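Local coordinates for protein 6-carboxyhexanoate--coa ligase (PDB 5FLG) that belongs to the 6-carboxyhexanoate--CoA ligase family and binds phosphoaminophosphonic acid-adenylate ester, pimelic acid and magnesium, at residues V11-S16 / M62-E67; G30-I35 / G144-R149; E71-I76 / P249-W254; Q77-H82 / A177-V182. All blocks are in the same frame, centred on the assembly; numbering follows the deposited sequence.

Contact 1 (V11-S16 / M62-E67)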
# COMPACT_ATOMS: atom_id res chain seq x y z
N VAL A 11 9.78 3.47 0.00
CA VAL A 11 8.92 2.28 -0.21
C VAL A 11 8.72 1.63 1.13
O VAL A 11 9.69 1.28 1.81
CB VAL A 11 9.55 1.24 -1.17
CG1 VAL A 11 8.50 0.21 -1.55
CG2 VAL A 11 10.05 1.90 -2.44
N ARG A 12 7.45 1.56 1.55
CA ARG A 12 7.11 1.09 2.88
C ARG A 12 6.12 -0.05 2.82
O ARG A 12 5.31 -0.13 1.88
CB ARG A 12 6.49 2.23 3.71
CG ARG A 12 7.50 3.30 4.10
CD ARG A 12 6.84 4.38 4.96
NE ARG A 12 5.87 5.15 4.19
CZ ARG A 12 4.93 5.92 4.72
NH1 ARG A 12 4.69 5.88 6.02
NH2 ARG A 12 4.20 6.71 3.95
N MET A 13 6.18 -0.89 3.84
CA MET A 13 5.34 -2.06 3.93
C MET A 13 4.97 -2.26 5.38
O MET A 13 5.81 -2.22 6.25
CB MET A 13 6.09 -3.32 3.42
CG MET A 13 5.29 -4.63 3.56
SD MET A 13 5.51 -5.52 5.13
CE MET A 13 7.22 -5.98 5.06
N ARG A 14 3.75 -2.73 5.60
CA ARG A 14 3.44 -3.34 6.84
C ARG A 14 2.46 -4.49 6.66
O ARG A 14 1.68 -4.53 5.69
CB ARG A 14 2.85 -2.28 7.76
CG ARG A 14 1.60 -1.66 7.21
CD ARG A 14 1.30 -0.39 7.99
NE ARG A 14 -0.03 0.14 7.73
CZ ARG A 14 -0.30 1.44 7.60
NH1 ARG A 14 0.69 2.34 7.62
NH2 ARG A 14 -1.55 1.83 7.40
N ALA A 15 2.49 -5.40 7.62
CA ALA A 15 1.70 -6.60 7.50
C ALA A 15 1.23 -7.02 8.88
O ALA A 15 1.95 -6.88 9.86
CB ALA A 15 2.51 -7.73 6.86
N SER A 16 0.04 -7.62 8.91
CA SER A 16 -0.54 -8.06 10.16
C SER A 16 -1.42 -9.28 9.96
O SER A 16 -1.74 -9.64 8.84
CB SER A 16 -1.35 -6.92 10.78
OG SER A 16 -2.33 -6.48 9.87
N MET A 62 -1.80 -6.72 4.23
CA MET A 62 -0.52 -6.07 3.94
C MET A 62 -0.74 -4.87 3.05
O MET A 62 -1.60 -4.88 2.19
CB MET A 62 0.47 -7.06 3.30
CG MET A 62 1.84 -6.47 3.01
SD MET A 62 2.95 -7.57 2.08
CE MET A 62 2.83 -9.05 3.09
N GLN A 63 0.01 -3.81 3.35
CA GLN A 63 0.11 -2.64 2.51
C GLN A 63 1.54 -2.40 2.07
O GLN A 63 2.46 -2.44 2.88
CB GLN A 63 -0.33 -1.41 3.30
CG GLN A 63 -1.75 -1.50 3.80
CD GLN A 63 -2.23 -0.18 4.45
OE1 GLN A 63 -1.66 0.28 5.46
NE2 GLN A 63 -3.31 0.37 3.92
N ILE A 64 1.71 -1.95 0.84
CA ILE A 64 3.02 -1.58 0.34
C ILE A 64 2.78 -0.31 -0.43
O ILE A 64 1.82 -0.22 -1.19
CB ILE A 64 3.61 -2.62 -0.66
CG1 ILE A 64 3.68 -4.00 -0.04
CG2 ILE A 64 4.98 -2.19 -1.10
CD1 ILE A 64 4.40 -5.06 -0.89
N GLN A 65 3.60 0.70 -0.18
CA GLN A 65 3.40 2.00 -0.77
C GLN A 65 4.75 2.55 -1.24
O GLN A 65 5.76 2.38 -0.56
CB GLN A 65 2.76 2.92 0.26
CG GLN A 65 2.75 4.38 -0.14
CD GLN A 65 2.33 5.30 1.00
OE1 GLN A 65 3.05 6.24 1.37
NE2 GLN A 65 1.15 5.05 1.55
N PHE A 66 4.75 3.32 -2.31
CA PHE A 66 5.90 4.13 -2.65
C PHE A 66 5.51 5.54 -3.00
O PHE A 66 4.40 5.80 -3.43
CB PHE A 66 6.77 3.49 -3.76
CG PHE A 66 6.23 3.61 -5.13
CD1 PHE A 66 6.24 4.83 -5.79
CD2 PHE A 66 5.92 2.46 -5.87
CE1 PHE A 66 5.77 4.94 -7.09
CE2 PHE A 66 5.57 2.54 -7.21
CZ PHE A 66 5.49 3.78 -7.82
N GLU A 67 6.43 6.45 -2.70
CA GLU A 67 6.25 7.86 -3.02
C GLU A 67 7.56 8.55 -3.19
O GLU A 67 8.55 8.22 -2.56
CB GLU A 67 5.47 8.56 -1.90
CG GLU A 67 6.30 8.75 -0.64
CD GLU A 67 5.49 9.16 0.58
OE1 GLU A 67 4.36 9.70 0.41
OE2 GLU A 67 6.01 8.98 1.71
O HOH W 1 6.02 5.28 1.20

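Contact 2 (G30-I35 / G144-R149). With ANP (phosphoaminophosphonic acid-adenylate ester), chain D.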
# COMPACT_ATOMS: atom_id res chain seq x y z
N GLY A 30 7.19 -5.13 9.26
CA GLY A 30 7.23 -3.79 8.70
C GLY A 30 8.56 -3.59 7.99
O GLY A 30 9.56 -4.15 8.38
N GLY A 31 8.58 -2.81 6.93
CA GLY A 31 9.85 -2.46 6.32
C GLY A 31 9.85 -1.09 5.72
O GLY A 31 8.80 -0.55 5.32
N GLU A 32 11.04 -0.54 5.53
CA GLU A 32 11.14 0.72 4.83
C GLU A 32 12.41 0.82 4.03
O GLU A 32 13.42 0.32 4.43
CB GLU A 32 11.05 1.89 5.85
CG GLU A 32 11.72 1.59 7.16
CD GLU A 32 10.84 0.81 8.11
OE1 GLU A 32 9.65 1.18 8.27
OE2 GLU A 32 11.37 -0.09 8.80
N ARG A 33 12.33 1.41 2.85
CA ARG A 33 13.44 1.39 1.92
C ARG A 33 13.46 2.74 1.26
O ARG A 33 12.48 3.45 1.28
CB ARG A 33 13.27 0.29 0.84
CG ARG A 33 13.23 -1.13 1.39
CD ARG A 33 14.58 -1.62 1.93
NE ARG A 33 15.58 -1.61 0.85
CZ ARG A 33 15.65 -2.52 -0.13
NH1 ARG A 33 14.87 -3.58 -0.11
NH2 ARG A 33 16.51 -2.35 -1.13
N LEU A 34 14.62 3.13 0.76
CA LEU A 34 14.76 4.35 -0.01
C LEU A 34 15.62 4.06 -1.25
O LEU A 34 16.78 3.75 -1.13
CB LEU A 34 15.41 5.39 0.89
CG LEU A 34 15.64 6.78 0.34
CD1 LEU A 34 14.29 7.47 0.18
CD2 LEU A 34 16.55 7.57 1.28
N ILE A 35 15.08 4.27 -2.44
CA ILE A 35 15.66 3.70 -3.64
C ILE A 35 15.42 4.54 -4.87
O ILE A 35 14.46 5.32 -4.93
CB ILE A 35 15.06 2.31 -3.94
CG1 ILE A 35 13.53 2.41 -3.98
CG2 ILE A 35 15.53 1.30 -2.90
CD1 ILE A 35 12.89 1.40 -4.93
N GLY A 144 3.40 3.65 17.86
CA GLY A 144 4.79 3.97 18.02
C GLY A 144 5.24 4.92 16.94
O GLY A 144 4.45 5.38 16.15
N VAL A 145 6.51 5.32 17.02
CA VAL A 145 7.06 6.22 16.03
C VAL A 145 7.85 5.36 15.08
O VAL A 145 8.72 4.61 15.50
CB VAL A 145 7.99 7.27 16.69
CG1 VAL A 145 8.74 8.06 15.64
CG2 VAL A 145 7.19 8.21 17.59
N ARG A 146 7.57 5.49 13.79
CA ARG A 146 8.15 4.59 12.81
C ARG A 146 9.18 5.34 11.98
O ARG A 146 8.85 6.19 11.21
CB ARG A 146 7.08 3.99 11.90
CG ARG A 146 7.60 2.81 11.06
CD ARG A 146 7.70 1.48 11.82
NE ARG A 146 8.41 0.49 11.00
CZ ARG A 146 8.63 -0.80 11.29
NH1 ARG A 146 8.20 -1.33 12.42
NH2 ARG A 146 9.38 -1.54 10.46
N VAL A 147 10.44 5.04 12.20
CA VAL A 147 11.51 5.66 11.46
C VAL A 147 11.48 5.18 10.02
O VAL A 147 11.31 3.99 9.75
CB VAL A 147 12.86 5.31 12.10
CG1 VAL A 147 14.00 5.98 11.34
CG2 VAL A 147 12.86 5.74 13.57
N SER A 148 11.53 6.13 9.10
CA SER A 148 11.35 5.83 7.72
C SER A 148 12.41 6.55 6.86
O SER A 148 13.13 7.42 7.35
CB SER A 148 9.94 6.24 7.35
OG SER A 148 9.61 5.80 6.06
N ARG A 149 12.47 6.20 5.58
CA ARG A 149 13.25 6.93 4.59
C ARG A 149 14.72 6.85 4.90
O ARG A 149 15.44 7.86 4.83
CB ARG A 149 12.84 8.39 4.55
CG ARG A 149 11.46 8.55 3.98
CD ARG A 149 11.05 10.00 3.99
NE ARG A 149 9.75 10.16 3.34
CZ ARG A 149 9.37 11.27 2.74
NH1 ARG A 149 10.14 12.36 2.79
NH2 ARG A 149 8.20 11.29 2.11
PG ANP D . 10.57 -7.31 10.61
O1G ANP D . 9.86 -7.87 9.41
O2G ANP D . 10.86 -8.36 11.65
O3G ANP D . 11.78 -6.48 10.33
PB ANP D . 9.86 -4.94 12.26
O1B ANP D . 10.87 -4.15 11.49
O2B ANP D . 8.56 -4.39 12.72
N3B ANP D . 9.38 -6.28 11.29
PA ANP D . 12.15 -5.72 13.83
O1A ANP D . 12.48 -6.96 14.51
O2A ANP D . 12.90 -5.21 12.63
O3A ANP D . 10.57 -5.63 13.54
O5' ANP D . 12.26 -4.58 15.01
C5' ANP D . 11.98 -4.90 16.35
C4' ANP D . 11.09 -3.82 16.96
O4' ANP D . 11.74 -2.55 16.81
C3' ANP D . 9.74 -3.71 16.25
O3' ANP D . 8.75 -4.51 16.88
C2' ANP D . 9.40 -2.26 16.43
O2' ANP D . 8.88 -2.07 17.75
C1' ANP D . 10.75 -1.62 16.35
N9 ANP D . 10.98 -1.18 14.96
C8 ANP D . 11.28 -1.96 13.86
N7 ANP D . 11.50 -1.17 12.79
C5 ANP D . 11.30 0.12 13.19
C6 ANP D . 11.31 1.46 12.58
N6 ANP D . 11.56 1.64 11.28
N1 ANP D . 11.06 2.54 13.36
C2 ANP D . 10.77 2.40 14.66
N3 ANP D . 10.80 1.23 15.33
C4 ANP D . 10.94 0.09 14.62
O HOH W 2 11.12 4.60 3.55

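Contact 3 (E71-I76 / P249-W254)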
# COMPACT_ATOMS: atom_id res chain seq x y z
N GLU A 71 12.64 15.94 -0.38
CA GLU A 71 13.74 16.50 0.40
C GLU A 71 15.03 15.93 -0.16
O GLU A 71 15.05 14.81 -0.70
CB GLU A 71 13.59 16.12 1.88
CG GLU A 71 12.31 16.65 2.57
CD GLU A 71 11.02 15.97 2.11
OE1 GLU A 71 11.01 14.75 1.82
OE2 GLU A 71 10.00 16.69 1.98
N SER A 72 16.12 16.69 -0.07
CA SER A 72 17.39 16.21 -0.62
C SER A 72 18.00 15.17 0.33
O SER A 72 17.80 15.25 1.55
CB SER A 72 18.37 17.37 -0.82
OG SER A 72 18.52 18.04 0.41
N ILE A 73 18.61 14.13 -0.26
CA ILE A 73 19.11 13.00 0.48
C ILE A 73 20.42 13.35 1.12
O ILE A 73 21.27 13.95 0.51
CB ILE A 73 19.40 11.79 -0.45
CG1 ILE A 73 18.23 11.54 -1.39
CG2 ILE A 73 19.68 10.53 0.34
CD1 ILE A 73 16.90 11.41 -0.71
N LYS A 74 20.65 12.84 2.30
CA LYS A 74 21.90 13.03 2.97
C LYS A 74 22.50 11.66 3.13
O LYS A 74 21.82 10.75 3.61
CB LYS A 74 21.65 13.63 4.35
CG LYS A 74 22.88 13.62 5.23
CD LYS A 74 24.03 14.37 4.57
CE LYS A 74 25.22 14.45 5.52
NZ LYS A 74 26.01 15.70 5.30
N THR A 75 23.81 11.61 3.00
CA THR A 75 24.55 10.36 3.11
C THR A 75 25.45 10.44 4.31
O THR A 75 26.23 11.34 4.38
CB THR A 75 25.37 10.13 1.82
OG1 THR A 75 24.47 9.92 0.74
CG2 THR A 75 26.27 8.95 1.92
N ILE A 76 25.43 9.41 5.14
CA ILE A 76 26.25 9.31 6.33
C ILE A 76 26.92 7.96 6.44
O ILE A 76 26.53 7.00 5.77
CB ILE A 76 25.43 9.50 7.61
CG1 ILE A 76 24.32 8.47 7.69
CG2 ILE A 76 24.85 10.91 7.70
CD1 ILE A 76 23.59 8.45 9.01
N PRO A 249 15.47 12.00 4.83
CA PRO A 249 15.96 10.85 4.08
C PRO A 249 17.46 10.65 4.24
O PRO A 249 18.24 11.60 4.16
CB PRO A 249 15.59 11.17 2.62
CG PRO A 249 15.37 12.64 2.57
CD PRO A 249 15.06 13.12 3.96
N ILE A 250 17.85 9.42 4.52
CA ILE A 250 19.20 9.08 4.85
C ILE A 250 19.62 7.87 4.02
O ILE A 250 18.89 6.88 3.95
CB ILE A 250 19.30 8.74 6.33
CG1 ILE A 250 19.04 10.00 7.19
CG2 ILE A 250 20.67 8.20 6.65
CD1 ILE A 250 20.25 10.88 7.33
N LEU A 251 20.77 7.96 3.39
CA LEU A 251 21.45 6.78 2.85
C LEU A 251 22.73 6.53 3.61
O LEU A 251 23.45 7.47 3.95
CB LEU A 251 21.78 6.97 1.38
CG LEU A 251 20.61 6.93 0.43
CD1 LEU A 251 21.07 7.25 -1.00
CD2 LEU A 251 19.88 5.59 0.47
N ILE A 252 23.00 5.27 3.92
CA ILE A 252 24.24 4.91 4.55
C ILE A 252 25.29 4.60 3.46
O ILE A 252 25.04 3.84 2.53
CB ILE A 252 24.06 3.69 5.44
CG1 ILE A 252 22.93 3.91 6.43
CG2 ILE A 252 25.37 3.36 6.13
CD1 ILE A 252 23.19 5.04 7.40
N GLU A 253 26.47 5.18 3.57
CA GLU A 253 27.57 4.81 2.71
C GLU A 253 28.80 4.74 3.56
O GLU A 253 29.24 5.75 4.12
CB GLU A 253 27.78 5.81 1.58
CG GLU A 253 28.74 5.28 0.54
CD GLU A 253 29.36 6.36 -0.34
OE1 GLU A 253 28.63 7.29 -0.75
OE2 GLU A 253 30.57 6.23 -0.65
N TRP A 254 29.32 3.53 3.71
CA TRP A 254 30.56 3.37 4.44
C TRP A 254 31.75 3.62 3.51
O TRP A 254 31.75 3.17 2.38
CB TRP A 254 30.62 1.99 4.99
CG TRP A 254 31.96 1.62 5.48
CD1 TRP A 254 32.53 2.00 6.64
CD2 TRP A 254 32.88 0.73 4.84
NE1 TRP A 254 33.77 1.42 6.77
CE2 TRP A 254 34.00 0.62 5.68
CE3 TRP A 254 32.86 -0.01 3.66
CZ2 TRP A 254 35.06 -0.22 5.40
CZ3 TRP A 254 33.93 -0.82 3.36
CH2 TRP A 254 35.03 -0.90 4.22

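Contact 4 (Q77-H82 / A177-V182). With ANP (phosphoaminophosphonic acid-adenylate ester), chain D.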
# COMPACT_ATOMS: atom_id res chain seq x y z
N GLN A 77 27.98 7.93 7.23
CA GLN A 77 28.62 6.70 7.67
C GLN A 77 27.80 5.94 8.69
O GLN A 77 27.01 6.52 9.41
CB GLN A 77 29.96 7.01 8.33
CG GLN A 77 30.96 7.69 7.43
CD GLN A 77 31.71 6.71 6.54
OE1 GLN A 77 31.82 6.96 5.36
NE2 GLN A 77 32.24 5.62 7.11
N PRO A 78 27.89 4.59 8.64
CA PRO A 78 27.33 3.80 9.71
C PRO A 78 28.10 4.09 10.98
O PRO A 78 29.27 4.43 10.94
CB PRO A 78 27.54 2.35 9.24
CG PRO A 78 28.76 2.43 8.38
CD PRO A 78 28.69 3.78 7.70
N LEU A 79 27.43 3.93 12.11
CA LEU A 79 28.12 3.87 13.39
C LEU A 79 29.19 2.81 13.35
O LEU A 79 28.98 1.74 12.79
CB LEU A 79 27.12 3.56 14.51
CG LEU A 79 26.03 4.60 14.76
CD1 LEU A 79 24.96 4.00 15.65
CD2 LEU A 79 26.58 5.89 15.36
N PRO A 80 30.29 3.06 14.07
CA PRO A 80 31.21 1.99 14.51
C PRO A 80 30.54 0.89 15.31
O PRO A 80 29.66 1.15 16.14
CB PRO A 80 32.23 2.72 15.37
CG PRO A 80 31.57 4.01 15.77
CD PRO A 80 30.50 4.34 14.78
N VAL A 81 30.80 -0.36 14.92
CA VAL A 81 30.17 -1.51 15.52
C VAL A 81 31.12 -2.25 16.46
O VAL A 81 32.30 -2.41 16.17
CB VAL A 81 29.73 -2.47 14.42
CG1 VAL A 81 29.28 -3.79 15.01
CG2 VAL A 81 28.63 -1.82 13.61
N HIS A 82 30.58 -2.75 17.56
CA HIS A 82 31.29 -3.68 18.43
C HIS A 82 30.31 -4.79 18.87
O HIS A 82 29.13 -4.52 19.14
CB HIS A 82 31.85 -2.95 19.66
CG HIS A 82 32.61 -3.84 20.59
ND1 HIS A 82 33.70 -4.59 20.18
CD2 HIS A 82 32.36 -4.21 21.87
CE1 HIS A 82 34.07 -5.39 21.16
NE2 HIS A 82 33.28 -5.18 22.20
N ALA A 177 21.24 0.71 9.73
CA ALA A 177 20.79 1.90 9.01
C ALA A 177 19.88 2.75 9.88
O ALA A 177 20.02 4.00 9.93
CB ALA A 177 20.08 1.54 7.73
N LEU A 178 18.92 2.07 10.53
CA LEU A 178 18.03 2.75 11.46
C LEU A 178 18.78 3.44 12.58
O LEU A 178 18.54 4.61 12.88
CB LEU A 178 17.01 1.76 12.03
CG LEU A 178 15.89 2.39 12.86
CD1 LEU A 178 14.67 1.47 12.90
CD2 LEU A 178 16.38 2.67 14.28
N ALA A 179 19.62 2.67 13.27
CA ALA A 179 20.33 3.15 14.39
C ALA A 179 21.22 4.32 14.04
O ALA A 179 21.35 5.23 14.83
CB ALA A 179 21.12 2.08 15.09
N SER A 180 21.87 4.26 12.88
CA SER A 180 22.68 5.37 12.44
C SER A 180 21.87 6.65 12.17
O SER A 180 22.27 7.76 12.55
CB SER A 180 23.49 4.97 11.21
OG SER A 180 24.33 3.90 11.54
N LYS A 181 20.75 6.51 11.48
CA LYS A 181 19.89 7.66 11.29
C LYS A 181 19.43 8.22 12.63
O LYS A 181 19.52 9.43 12.87
CB LYS A 181 18.66 7.33 10.47
CG LYS A 181 17.60 8.40 10.59
CD LYS A 181 16.58 8.38 9.48
CE LYS A 181 15.41 9.26 9.85
NZ LYS A 181 14.43 9.42 8.76
N VAL A 182 18.99 7.34 13.52
CA VAL A 182 18.43 7.77 14.78
C VAL A 182 19.50 8.45 15.63
O VAL A 182 19.25 9.49 16.23
CB VAL A 182 17.78 6.59 15.51
CG1 VAL A 182 17.42 6.98 16.94
CG2 VAL A 182 16.53 6.15 14.77
PG ANP D . 10.57 -7.31 10.61
O1G ANP D . 9.86 -7.87 9.41
O2G ANP D . 10.86 -8.36 11.65
O3G ANP D . 11.78 -6.48 10.33
PB ANP D . 9.86 -4.94 12.26
O1B ANP D . 10.87 -4.15 11.49
O2B ANP D . 8.56 -4.39 12.72
N3B ANP D . 9.38 -6.28 11.29
PA ANP D . 12.15 -5.72 13.83
O1A ANP D . 12.48 -6.96 14.51
O2A ANP D . 12.90 -5.21 12.63
O3A ANP D . 10.57 -5.63 13.54
O5' ANP D . 12.26 -4.58 15.01
C5' ANP D . 11.98 -4.90 16.35
C4' ANP D . 11.09 -3.82 16.96
O4' ANP D . 11.74 -2.55 16.81
C3' ANP D . 9.74 -3.71 16.25
O3' ANP D . 8.75 -4.51 16.88
C2' ANP D . 9.40 -2.26 16.43
O2' ANP D . 8.88 -2.07 17.75
C1' ANP D . 10.75 -1.62 16.35
N9 ANP D . 10.98 -1.18 14.96
C8 ANP D . 11.28 -1.96 13.86
N7 ANP D . 11.50 -1.17 12.79
C5 ANP D . 11.30 0.12 13.19
C6 ANP D . 11.31 1.46 12.58
N6 ANP D . 11.56 1.64 11.28
N1 ANP D . 11.06 2.54 13.36
C2 ANP D . 10.77 2.40 14.66
N3 ANP D . 10.80 1.23 15.33
C4 ANP D . 10.94 0.09 14.62

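Contact 1 (V11-S16 / M62-E67)
Arg12 and Gln65 reach each other through different first torsions. Gln65 holds CG anti to the backbone N (chi1 168°), while Arg12 sets its CG anti to the carbonyl carbon (chi1 -70°) and bends at chi3. The two side chains then run alongside each other, pointing the same way, with the guanidinium and amide planes almost perpendicular. Arg12 NH2 makes a weak hydrogen bond to Gln65 OE1 at 2.9 Å. A water lies in the guanidinium plane and takes the N-H of Arg12 NE. Glu67 OE2 is a long salt-bridge partner of Arg12 NH2 at 3.7 Å, and it also pairs with Arg149.

Strands 11-16 and 62-67 are antiparallel. Arg12 with Gln65 and Arg14 with Gln63 are the hydrogen-bonded pairs, and Arg12 N reaches Gln65 O at 2.8 Å. Val11, Met13 and Ala15 lie on the other face with Met62, Ile64 and Phe66. There Met13 CG meets Met62 CG at 3.9 Å, and Val11 CG2 touches Phe66 CB at 3.9 Å. Val11, Met62 and Phe66 pack on helix 40-52.

Strand 61-68 continues the sheet into the second subunit, where Gln63 NE2 is hydrogen-bonded to Gln65 OE1 of the second subunit. The chemistry is therefore two-sided: an apolar face against a helix, and a polar face of arginine and glutamine that runs up to the dimer interface.

Contact 2 (G30-I35 / G144-R149)
Glu32 and Arg146 form the ionic core. The arginine grips the carboxylate side-on with two nitrogens, one to each oxygen. Arg146 NE points straight at Glu32 OE1 (3.1 Å, 171°), in the guanidinium plane. Arg146 NH2 meets the syn lone pair of Glu32 OE2 at 3.0 Å, tilted out of that plane. The bend at chi2 (-84°) turns the Glu32 carboxylate toward the arginine.

The bound phosphoaminophosphonic acid-adenylate ester takes part in further hydrogen bonds. The adenine N6 gives one to Val147 O at 2.8 Å and a weak one to Glu32 OE2. Val147 N donates to adenine N1 at 2.8 Å. Arg146 NH1 reaches O2B at 3.1 Å, and Arg146 NH2 reaches O1B. Arg124 O is a further acceptor for Arg146 NH1. The guanidinium thus links Glu32 to the beta-phosphate. A water also joins the segments, donating to Arg33 O and accepting from Arg149 N.

Van der Waals contacts complete the set. Adenine N7 lies over one face of the Arg146 guanidinium, offset toward its rim. Val147 CB packs against N1 of the base at 3.5 Å. Farther along, Leu34 CD2 rests on Arg149 O at 3.7 Å.

Arg149 turns to Glu71 and Glu67, outside this pair of segments. The paired use of Val147 N and O to read the adenine edge, with an arginine on the phosphate, is characteristic of a nucleotide-binding pocket, here built between strand 26-36 and a loop.

Contact 3 (E71-I76 / P249-W254)
Ile76 lies against Ile250 and Ile252 at the apolar centre. Its CG1 takes the position between the backbone N and the carbonyl carbon (chi1 58°), which carries the end of the chain over to both partners. Ile76 CG1 meets Ile252 CD1 at 3.6 Å, and Ile76 CD1 meets Ile250 CG2 at 3.8 Å. Residues of helix 170-184 touch all three isoleucines. Ile73, just before the strand, spans two residues: CD1 packs on Pro249 CB at 3.6 Å and CG2 on Leu251 CG at 3.7 Å. Phe8 adds to this cluster.

The backbones form a parallel ladder. Leu251 N bonds to Lys74 O at 3.0 Å, and Ile76 N bonds to Leu251 O. Glu253 N reaches Ile76 O at 2.9 Å, while Lys74 N to Pro249 O is longer, at 3.3 Å.

Farther out, Thr75 turns its methyl CG2 to Glu253 CB at 3.5 Å. Glu71 sets CB beside the Pro249 ring, and its carboxylate pairs with Arg149. Lys74 starts on the isoleucine face, but its amine end runs off. Strand 74-76 is thus joined to the central strand of a small parallel sheet by four backbone hydrogen bonds and by the isoleucines packed on one face.

Contact 4 (Q77-H82 / A177-V182)
The chain at Pro78 and Leu79 is extended and passes a turn of helix 177-182, with the Pro78 and Ser180 CA atoms 5.6 Å apart. The backbone N-H of Leu79 points at the Ser180 hydroxyl. Leu79 N to Ser180 OG is 3.2 Å with an angle of 166°, the one hydrogen bond between the segments. Ser180 places OG anti to its carbonyl carbon (chi1 -61°). That position suits two partners, since the hydroxyl is also hydrogen-bonded to Leu176 O one turn earlier in the helix. A buried hydroxyl is thereby held by a backbone amide and a backbone carbonyl.

Carbon atoms surround this bond. Pro78 CA lies 3.5 Å from Ser180 OG. Leu79 CG lies 3.7 Å from Ser180 OG. Its CD1 branch reaches back to the preceding residue, Ala179, at 3.9 Å from Ala179 O. The apolar pair is Leu79 CD1 with Ala179 CB, at 4.3 Å. The leucine therefore lies along the helix surface, touching both a side chain and the backbone.

Elsewhere on the helix, Leu178 CD1 meets C6 of the adenine in phosphoaminophosphonic acid-adenylate ester at 3.4 Å. Helix 170-184 thus lies between the nucleotide and this loop. The loop leads from strand 74-76 into strand 81-84, which pairs with strand 211-215. Pro78 also packs on Ile252 of strand 250-252, and Ala179 on Tyr212 of strand 211-215.

Contacts 1 and 2 share a sheet: strand 8-17 pairs with strand 26-36, and Val11 O lies 2.8 Å from Arg33 N. Contact 2 forms part of the nucleotide pocket; its Arg146 side chain is about 4 Å from a magnesium ion and about 9 Å from pimelic acid. The salt bridge from Arg149 NH1 to Glu71 OE1, 2.7 Å, joins it to contact 3. It meets contact 4 where Ser148 O lies 2.8 Å from Lys181 NZ, and both touch the nucleotide. Contacts 3 and 4 meet where Ile252 CG2 packs on Pro78 CD at 3.7 Å. Contact 1 is about 24 Å from contact 4 between centres and continues its sheet into the second subunit.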